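Local coordinates for aryl acylamidase (bacterium CSBL00001, PDB 4YJ6), which probably hydrolyses aryl acylamides, splitting the amide bond between an acyl group and an aromatic amine, as a member of the amidase signature family, at residues A[204-215]-A[241-252]; A[441-449]-A[470-478]. All blocks are in the same frame, centred on the assembly; numbering follows the deposited sequence.

Contact 1 joins two irregular loops, one leaving strand 198-201 and the other leaving helix 231-241, and is only partly buried; contact 2 packs helix 467-480 on strand 443-451 and is buried. Their centres lie 24 Å apart and their nearest atoms about 5 Å, without touching. The same framework serves both: strands 198-201 and 443-451 are neighbours in the eight-stranded sheet, and Arg206 of contact 1 makes a salt bridge to Asp467, where the helix of contact 2 begins. Their chemistry differs accordingly. Contact 1 depends on backbone hydrogen bonds, a carboxylate and bound waters, whereas contact 2 has no hydrogen bond between its segments and relies on apolar packing.

Contact 1. Residues A[204-215]-A[241-252]; sequences IGRVPFKSRPNA and LHGFDRRDPASL
Pro208 lies against two carbonyl oxygens of 241-252, one at the end of helix 231-241 and one just after it: its CD is 3.5 Å from Leu241 O and its CG 3.5 Å from Gly243 O. The same ring crosses the Asp245 side chain at about a right angle, so its contacts span the helix end and the first turn beyond it. Arg206 starts with CG anti to the backbone N (chi1 -177°) and bends at chi2 and chi3, which brings its guanidinium back toward Leu252. Leu252 CD1 sits over one guanidinium face, 3.6 Å from Arg206 NH1, while NE forms a salt bridge with Asp467. Nearer the backbone, Arg206 CG runs alongside His242 CB at 3.8 Å. Main-chain bonds fix this arrangement: Gly243 N donates to Arg206 O (2.9 Å), and Leu252 N to Gly205 O (3.0 Å). Gly205 CA also comes close to Ala250 O in a CA-H...O contact. Water 3 lies within hydrogen-bonding distance of Arg206 O and Leu252 O.

Asp248 points its carboxylate across the contact. Phe209 N reaches Asp248 OD2 at 2.8 Å from above the carboxylate plane, 42° out of it, and water 2 sits close to the same oxygen, while OD1 accepts from Ala250 N. Losing this carboxylate to an alanine here would probably leave Phe209 N and Ala250 N without their acceptors and weaken the tie between the 248-251 turn and the other loop. At the exposed end Arg212 NH2 meets a lone pair of Arg247 O at 2.8 Å, nearly straight (171°). Two consecutive type I beta turns that share Asp248, each with an Asx turn at its first residue, thus dock one connecting loop of the amidase fold on another.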
loop_
_atom_site.group_PDB
_atom_site.type_symbol
_atom_site.label_atom_id
_atom_site.label_comp_id
_atom_site.label_asym_id
_atom_site.label_seq_id
_atom_site.Cartn_x
_atom_site.Cartn_y
_atom_site.Cartn_z
ATOM N N ILE A 204 7.526 -6.169 9.908
ATOM C CA ILE A 204 6.550 -7.141 10.392
ATOM C C ILE A 204 6.401 -6.987 11.933
ATOM O O ILE A 204 7.377 -6.844 12.682
ATOM C CB ILE A 204 6.904 -8.607 9.929
ATOM C CG1 ILE A 204 5.811 -9.597 10.396
ATOM C CG2 ILE A 204 8.286 -9.053 10.504
ATOM C CD1 ILE A 204 4.374 -9.360 9.725
ATOM N N GLY A 205 5.145 -7.034 12.394
ATOM C CA GLY A 205 4.845 -6.871 13.820
ATOM C C GLY A 205 4.699 -5.447 14.299
ATOM O O GLY A 205 4.300 -5.239 15.445
ATOM N N ARG A 206 5.052 -4.466 13.476
ATOM C CA ARG A 206 4.979 -3.060 13.874
ATOM C C ARG A 206 3.530 -2.574 13.949
ATOM O O ARG A 206 3.140 -1.931 14.915
ATOM C CB ARG A 206 5.782 -2.201 12.862
ATOM C CG ARG A 206 5.834 -0.704 13.214
ATOM C CD ARG A 206 6.625 -0.471 14.512
ATOM N NE ARG A 206 8.030 -0.774 14.284
ATOM C CZ ARG A 206 8.881 -1.216 15.217
ATOM N NH1 ARG A 206 8.499 -1.454 16.462
ATOM N NH2 ARG A 206 10.163 -1.411 14.884
ATOM N N VAL A 207 2.743 -2.874 12.925
ATOM C CA VAL A 207 1.285 -2.577 12.924
ATOM C C VAL A 207 0.539 -3.912 12.987
ATOM O O VAL A 207 0.853 -4.852 12.245
ATOM C CB VAL A 207 0.911 -1.847 11.599
ATOM C CG1 VAL A 207 -0.624 -1.589 11.474
ATOM C CG2 VAL A 207 1.678 -0.546 11.491
ATOM N N PRO A 208 -0.436 -4.039 13.883
ATOM C CA PRO A 208 -1.123 -5.334 13.996
ATOM C C PRO A 208 -1.754 -5.756 12.676
ATOM O O PRO A 208 -2.245 -4.896 11.929
ATOM C CB PRO A 208 -2.257 -5.065 15.030
ATOM C CG PRO A 208 -1.845 -3.823 15.783
ATOM C CD PRO A 208 -0.930 -3.016 14.842
ATOM N N PHE A 209 -1.722 -7.051 12.368
ATOM C CA PHE A 209 -2.472 -7.568 11.233
ATOM C C PHE A 209 -3.292 -8.738 11.744
ATOM O O PHE A 209 -2.727 -9.646 12.355
ATOM C CB PHE A 209 -1.524 -8.063 10.114
ATOM C CG PHE A 209 -2.245 -8.231 8.801
ATOM C CD1 PHE A 209 -3.049 -9.339 8.583
ATOM C CD2 PHE A 209 -2.180 -7.238 7.841
ATOM C CE1 PHE A 209 -3.773 -9.478 7.390
ATOM C CE2 PHE A 209 -2.891 -7.356 6.622
ATOM C CZ PHE A 209 -3.689 -8.490 6.402
ATOM N N LYS A 210 -4.611 -8.688 11.541
ATOM C CA LYS A 210 -5.494 -9.728 12.062
ATOM C C LYS A 210 -5.831 -10.681 10.932
ATOM O O LYS A 210 -6.556 -10.309 9.987
ATOM C CB LYS A 210 -6.771 -9.082 12.646
ATOM C CG LYS A 210 -7.756 -10.133 13.173
ATOM C CD LYS A 210 -9.022 -9.560 13.859
ATOM C CE LYS A 210 -8.674 -8.697 15.075
ATOM N NZ LYS A 210 -7.975 -9.429 16.215
ATOM N N SER A 211 -5.276 -11.882 11.018
ATOM C CA SER A 211 -5.591 -12.962 10.093
ATOM C C SER A 211 -6.366 -14.033 10.863
ATOM O O SER A 211 -5.792 -14.703 11.708
ATOM C CB SER A 211 -4.309 -13.576 9.531
ATOM O OG SER A 211 -3.682 -12.655 8.651
ATOM N N ARG A 212 -7.652 -14.175 10.581
ATOM C CA ARG A 212 -8.465 -15.245 11.206
ATOM C C ARG A 212 -9.336 -15.823 10.096
ATOM O O ARG A 212 -9.727 -15.093 9.180
ATOM C CB ARG A 212 -9.333 -14.697 12.337
ATOM C CG ARG A 212 -8.541 -14.263 13.609
ATOM C CD ARG A 212 -7.730 -15.420 14.165
ATOM N NE ARG A 212 -7.117 -15.028 15.440
ATOM C CZ ARG A 212 -6.059 -14.221 15.527
ATOM N NH1 ARG A 212 -5.493 -13.724 14.421
ATOM N NH2 ARG A 212 -5.584 -13.913 16.721
ATOM N N PRO A 213 -9.695 -17.111 10.197
ATOM C CA PRO A 213 -9.500 -17.975 11.360
ATOM C C PRO A 213 -8.118 -18.565 11.513
ATOM O O PRO A 213 -7.882 -19.189 12.552
ATOM C CB PRO A 213 -10.507 -19.119 11.113
ATOM C CG PRO A 213 -10.674 -19.161 9.637
ATOM C CD PRO A 213 -10.505 -17.766 9.145
ATOM N N ASN A 214 -7.212 -18.376 10.551
ATOM C CA ASN A 214 -5.898 -18.971 10.674
ATOM C C ASN A 214 -4.797 -17.903 10.831
ATOM O O ASN A 214 -4.430 -17.251 9.864
ATOM C CB ASN A 214 -5.596 -19.866 9.469
ATOM C CG ASN A 214 -4.294 -20.603 9.617
ATOM O OD1 ASN A 214 -3.640 -20.510 10.661
ATOM N ND2 ASN A 214 -3.897 -21.336 8.583
ATOM N N ALA A 215 -4.275 -17.735 12.051
ATOM C CA ALA A 215 -3.207 -16.747 12.301
ATOM C C ALA A 215 -1.821 -17.250 11.893
ATOM O O ALA A 215 -0.855 -16.491 11.872
ATOM C CB ALA A 215 -3.197 -16.350 13.792
ATOM N N LEU A 241 -1.030 3.976 13.986
ATOM C CA LEU A 241 -1.251 2.600 13.515
ATOM C C LEU A 241 -0.402 1.602 14.260
ATOM O O LEU A 241 -0.855 0.478 14.510
ATOM C CB LEU A 241 -0.913 2.489 12.009
ATOM C CG LEU A 241 -1.964 3.175 11.095
ATOM C CD1 LEU A 241 -1.428 3.243 9.664
ATOM C CD2 LEU A 241 -3.318 2.421 11.136
ATOM N N HIS A 242 0.841 1.948 14.587
ATOM C CA HIS A 242 1.733 0.934 15.175
ATOM C C HIS A 242 1.332 0.630 16.621
ATOM O O HIS A 242 0.628 1.421 17.281
ATOM C CB HIS A 242 3.215 1.346 15.087
ATOM C CG HIS A 242 3.686 2.158 16.253
ATOM N ND1 HIS A 242 3.353 3.486 16.408
ATOM C CD2 HIS A 242 4.491 1.840 17.296
ATOM C CE1 HIS A 242 3.913 3.950 17.518
ATOM N NE2 HIS A 242 4.610 2.972 18.069
ATOM N N GLY A 243 1.793 -0.524 17.107
ATOM C CA GLY A 243 1.710 -0.831 18.523
ATOM C C GLY A 243 1.274 -2.261 18.823
ATOM O O GLY A 243 0.682 -2.940 18.003
ATOM N N PHE A 244 1.591 -2.694 20.024
ATOM C CA PHE A 244 1.353 -4.064 20.472
ATOM C C PHE A 244 -0.125 -4.469 20.380
ATOM O O PHE A 244 -1.026 -3.705 20.758
ATOM C CB PHE A 244 1.837 -4.184 21.924
ATOM C CG PHE A 244 1.643 -5.545 22.513
ATOM C CD1 PHE A 244 2.377 -6.621 22.038
ATOM C CD2 PHE A 244 0.735 -5.742 23.553
ATOM C CE1 PHE A 244 2.198 -7.881 22.591
ATOM C CE2 PHE A 244 0.550 -7.011 24.116
ATOM C CZ PHE A 244 1.287 -8.074 23.654
ATOM N N ASP A 245 -0.357 -5.689 19.899
ATOM C CA ASP A 245 -1.670 -6.322 20.020
ATOM C C ASP A 245 -1.388 -7.810 20.179
ATOM O O ASP A 245 -0.840 -8.428 19.245
ATOM C CB ASP A 245 -2.483 -6.066 18.751
ATOM C CG ASP A 245 -3.867 -6.686 18.802
ATOM O OD1 ASP A 245 -4.081 -7.627 19.574
ATOM O OD2 ASP A 245 -4.744 -6.204 18.073
ATOM N N ARG A 246 -1.725 -8.375 21.349
ATOM C CA ARG A 246 -1.381 -9.758 21.616
ATOM C C ARG A 246 -2.003 -10.721 20.605
ATOM O O ARG A 246 -1.505 -11.832 20.437
ATOM C CB ARG A 246 -1.767 -10.134 23.070
ATOM C CG ARG A 246 -3.317 -10.105 23.368
ATOM C CD ARG A 246 -3.581 -10.557 24.831
ATOM N NE ARG A 246 -2.847 -9.673 25.742
ATOM C CZ ARG A 246 -3.287 -8.504 26.194
ATOM N NH1 ARG A 246 -4.525 -8.086 25.944
ATOM N NH2 ARG A 246 -2.478 -7.747 26.934
ATOM N N ARG A 247 -3.065 -10.296 19.910
ATOM C CA ARG A 247 -3.697 -11.165 18.915
ATOM C C ARG A 247 -2.994 -11.290 17.565
ATOM O O ARG A 247 -3.411 -12.074 16.723
ATOM C CB ARG A 247 -5.185 -10.804 18.778
ATOM C CG ARG A 247 -5.965 -11.353 19.999
ATOM C CD ARG A 247 -7.452 -11.197 19.899
ATOM N NE ARG A 247 -8.076 -11.906 21.003
ATOM C CZ ARG A 247 -8.024 -11.512 22.259
ATOM N NH1 ARG A 247 -7.397 -10.353 22.560
ATOM N NH2 ARG A 247 -8.661 -12.248 23.197
ATOM N N ASP A 248 -1.891 -10.566 17.359
ATOM C CA ASP A 248 -1.106 -10.749 16.141
ATOM C C ASP A 248 0.170 -11.449 16.577
ATOM O O ASP A 248 0.911 -10.940 17.382
ATOM C CB ASP A 248 -0.823 -9.386 15.488
ATOM C CG ASP A 248 0.153 -9.478 14.328
ATOM O OD1 ASP A 248 0.783 -10.539 14.120
ATOM O OD2 ASP A 248 0.337 -8.447 13.644
ATOM N N PRO A 249 0.367 -12.675 16.120
ATOM C CA PRO A 249 1.479 -13.450 16.678
ATOM C C PRO A 249 2.866 -12.947 16.255
ATOM O O PRO A 249 3.844 -13.534 16.687
ATOM C CB PRO A 249 1.264 -14.853 16.088
ATOM C CG PRO A 249 0.467 -14.634 14.821
ATOM C CD PRO A 249 -0.438 -13.435 15.140
ATOM N N ALA A 250 2.950 -11.929 15.411
ATOM C CA ALA A 250 4.236 -11.288 15.165
ATOM C C ALA A 250 4.397 -9.983 15.936
ATOM O O ALA A 250 5.417 -9.329 15.808
ATOM C CB ALA A 250 4.380 -11.011 13.662
ATOM N N SER A 251 3.386 -9.594 16.712
ATOM C CA SER A 251 3.340 -8.234 17.242
ATOM C C SER A 251 4.546 -7.892 18.102
ATOM O O SER A 251 4.945 -8.682 18.977
ATOM C CB SER A 251 2.070 -8.047 18.112
ATOM O OG SER A 251 1.966 -6.687 18.478
ATOM N N LEU A 252 5.078 -6.677 17.907
ATOM C CA LEU A 252 6.181 -6.177 18.709
ATOM C C LEU A 252 5.684 -5.329 19.870
ATOM O O LEU A 252 4.854 -4.454 19.686
ATOM C CB LEU A 252 7.049 -5.256 17.822
ATOM C CG LEU A 252 7.540 -5.956 16.560
ATOM C CD1 LEU A 252 8.253 -4.935 15.654
ATOM C CD2 LEU A 252 8.502 -7.109 16.861
HETATM O O HOH W 1 1.508 -5.108 16.383
HETATM O O HOH W 2 2.282 -7.290 12.150
HETATM O O HOH W 3 3.845 -3.129 17.509
HETATM O O HOH W 4 -5.139 -10.102 15.214
HETATM O O HOH W 5 -7.096 -7.664 18.367
#

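Contact 2. Residues A[441-449]-A[470-478]; sequences HPSASVPAG and VIAASAAFE
Val470 CG1 rests on Ala444 CB at 3.6 Å, where helix 467-480 packs on a face of the mixed sheet at strand 443-451. The strand forms a beta hairpin with 454-462, and the chain then passes into this helix, giving a beta-beta-alpha succession. The two segments run almost parallel, with axes 11° apart and 8.9 Å at closest approach.

Apolar contacts follow the successive helix turns. The branches of Val470 divide the work: CG1, anti to the backbone N (chi1 177°), takes Ala444, and CG2 approaches Pro442 CG at 4.1 Å. One turn on, Val446 CG1 lies 4.0 Å from Ser474 CB. Val446 CG2 turns to Phe477 and meets CD2 at 4.0 Å, the two side chains crossing at an oblique angle. Strand 454-462 and helix 284-299 add to the surroundings of the Phe477 ring through Met458, Ala293 and Val296.

The aromatic ring also meets the strand backbone edge-on: Pro447 O lies close to the ring plane, 3.4 Å from Phe477 CE2.

No hydrogen bond joins the two segments; the buried Ser474 hydroxyl is satisfied within its own helix and by Tyr198 OH of strand 198-201. Val470 O accepts twice, from Ser474 N at 2.9 Å and from Ser474 OG at 2.7 Å, the two donors arriving from opposite faces of its carbonyl plane.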
loop_
_atom_site.group_PDB
_atom_site.type_symbol
_atom_site.label_atom_id
_atom_site.label_comp_id
_atom_site.label_asym_id
_atom_site.label_seq_id
_atom_site.Cartn_x
_atom_site.Cartn_y
_atom_site.Cartn_z
ATOM N N HIS A 441 11.393 -6.905 6.290
ATOM C CA HIS A 441 12.034 -5.589 6.481
ATOM C C HIS A 441 11.084 -4.461 6.182
ATOM O O HIS A 441 10.287 -4.578 5.275
ATOM C CB HIS A 441 13.221 -5.486 5.501
ATOM C CG HIS A 441 14.305 -6.457 5.802
ATOM N ND1 HIS A 441 14.192 -7.814 5.543
ATOM C CD2 HIS A 441 15.508 -6.283 6.401
ATOM C CE1 HIS A 441 15.281 -8.419 5.969
ATOM N NE2 HIS A 441 16.092 -7.519 6.505
ATOM N N PRO A 442 11.172 -3.360 6.933
ATOM C CA PRO A 442 10.370 -2.174 6.625
ATOM C C PRO A 442 10.874 -1.514 5.316
ATOM O O PRO A 442 12.079 -1.531 5.093
ATOM C CB PRO A 442 10.665 -1.251 7.808
ATOM C CG PRO A 442 12.118 -1.606 8.242
ATOM C CD PRO A 442 12.108 -3.145 8.063
ATOM N N SER A 443 9.992 -0.925 4.514
ATOM C CA SER A 443 10.443 -0.200 3.342
ATOM C C SER A 443 9.398 0.841 2.966
ATOM O O SER A 443 8.233 0.714 3.339
ATOM C CB SER A 443 10.688 -1.162 2.158
ATOM O OG SER A 443 9.478 -1.754 1.686
ATOM N N ALA A 444 9.815 1.852 2.213
ATOM C CA ALA A 444 8.850 2.847 1.759
ATOM C C ALA A 444 9.171 3.206 0.323
ATOM O O ALA A 444 10.331 3.285 -0.046
ATOM C CB ALA A 444 8.913 4.099 2.650
ATOM N N SER A 445 8.134 3.419 -0.474
ATOM C CA SER A 445 8.331 3.933 -1.821
ATOM C C SER A 445 8.305 5.466 -1.767
ATOM O O SER A 445 7.307 6.049 -1.349
ATOM C CB SER A 445 7.270 3.424 -2.784
ATOM O OG SER A 445 7.565 3.912 -4.105
ATOM N N VAL A 446 9.400 6.094 -2.205
ATOM C CA VAL A 446 9.492 7.552 -2.320
ATOM C C VAL A 446 9.435 7.989 -3.793
ATOM O O VAL A 446 10.128 7.432 -4.644
ATOM C CB VAL A 446 10.798 8.153 -1.686
ATOM C CG1 VAL A 446 10.792 7.935 -0.175
ATOM C CG2 VAL A 446 12.090 7.546 -2.273
ATOM N N PRO A 447 8.646 9.015 -4.091
ATOM C CA PRO A 447 8.565 9.471 -5.483
ATOM C C PRO A 447 9.929 9.941 -5.947
ATOM O O PRO A 447 10.530 10.792 -5.297
ATOM C CB PRO A 447 7.576 10.663 -5.388
ATOM C CG PRO A 447 6.623 10.233 -4.243
ATOM C CD PRO A 447 7.555 9.557 -3.243
ATOM N N ALA A 448 10.411 9.379 -7.055
ATOM C CA ALA A 448 11.766 9.684 -7.517
ATOM C C ALA A 448 11.760 10.627 -8.706
ATOM O O ALA A 448 12.829 10.991 -9.178
ATOM C CB ALA A 448 12.484 8.383 -7.899
ATOM N N GLY A 449 10.574 10.972 -9.209
ATOM C CA GLY A 449 10.481 11.816 -10.400
ATOM C C GLY A 449 9.496 11.304 -11.430
ATOM O O GLY A 449 8.723 10.384 -11.171
ATOM N N VAL A 470 14.050 4.293 7.990
ATOM C CA VAL A 470 13.345 4.464 6.708
ATOM C C VAL A 470 12.689 5.846 6.686
ATOM O O VAL A 470 12.782 6.556 5.684
ATOM C CB VAL A 470 12.303 3.375 6.466
ATOM C CG1 VAL A 470 11.522 3.626 5.146
ATOM C CG2 VAL A 470 12.991 1.999 6.408
ATOM N N ILE A 471 12.021 6.220 7.772
ATOM C CA ILE A 471 11.415 7.556 7.859
ATOM C C ILE A 471 12.528 8.620 7.687
ATOM O O ILE A 471 12.363 9.569 6.943
ATOM C CB ILE A 471 10.707 7.783 9.207
ATOM C CG1 ILE A 471 9.445 6.899 9.331
ATOM C CG2 ILE A 471 10.337 9.241 9.383
ATOM C CD1 ILE A 471 8.292 7.292 8.380
ATOM N N ALA A 472 13.644 8.463 8.394
ATOM C CA ALA A 472 14.702 9.497 8.366
ATOM C C ALA A 472 15.219 9.682 6.933
ATOM O O ALA A 472 15.347 10.821 6.418
ATOM C CB ALA A 472 15.844 9.111 9.277
ATOM N N ALA A 473 15.528 8.577 6.273
ATOM C CA ALA A 473 16.026 8.674 4.889
ATOM C C ALA A 473 14.961 9.256 3.937
ATOM O O ALA A 473 15.281 10.015 2.998
ATOM C CB ALA A 473 16.461 7.291 4.413
ATOM N N SER A 474 13.701 8.861 4.138
ATOM C CA SER A 474 12.620 9.331 3.295
ATOM C C SER A 474 12.479 10.841 3.437
ATOM O O SER A 474 12.305 11.538 2.440
ATOM C CB SER A 474 11.282 8.656 3.708
ATOM O OG SER A 474 11.350 7.249 3.501
ATOM N N ALA A 475 12.486 11.334 4.678
ATOM C CA ALA A 475 12.285 12.773 4.892
ATOM C C ALA A 475 13.490 13.549 4.356
ATOM O O ALA A 475 13.335 14.647 3.860
ATOM C CB ALA A 475 12.065 13.099 6.373
ATOM N N ALA A 476 14.677 12.986 4.512
ATOM C CA ALA A 476 15.884 13.644 3.992
ATOM C C ALA A 476 15.795 13.771 2.467
ATOM O O ALA A 476 16.113 14.834 1.868
ATOM C CB ALA A 476 17.104 12.857 4.421
ATOM N N PHE A 477 15.365 12.699 1.809
ATOM C CA PHE A 477 15.210 12.727 0.350
ATOM C C PHE A 477 14.103 13.719 -0.040
ATOM O O PHE A 477 14.232 14.447 -1.006
ATOM C CB PHE A 477 14.899 11.317 -0.174
ATOM C CG PHE A 477 14.820 11.229 -1.663
ATOM C CD1 PHE A 477 15.983 11.112 -2.412
ATOM C CD2 PHE A 477 13.587 11.282 -2.317
ATOM C CE1 PHE A 477 15.923 11.054 -3.815
ATOM C CE2 PHE A 477 13.502 11.198 -3.709
ATOM C CZ PHE A 477 14.672 11.089 -4.466
ATOM N N GLU A 478 13.012 13.766 0.724
ATOM C CA GLU A 478 11.908 14.640 0.424
ATOM C C GLU A 478 12.360 16.101 0.438
ATOM O O GLU A 478 11.905 16.895 -0.391
ATOM C CB GLU A 478 10.809 14.418 1.495
ATOM C CG GLU A 478 9.534 15.209 1.269
ATOM C CD GLU A 478 8.549 14.947 2.403
ATOM O OE1 GLU A 478 8.982 14.967 3.571
ATOM O OE2 GLU A 478 7.377 14.742 2.097
#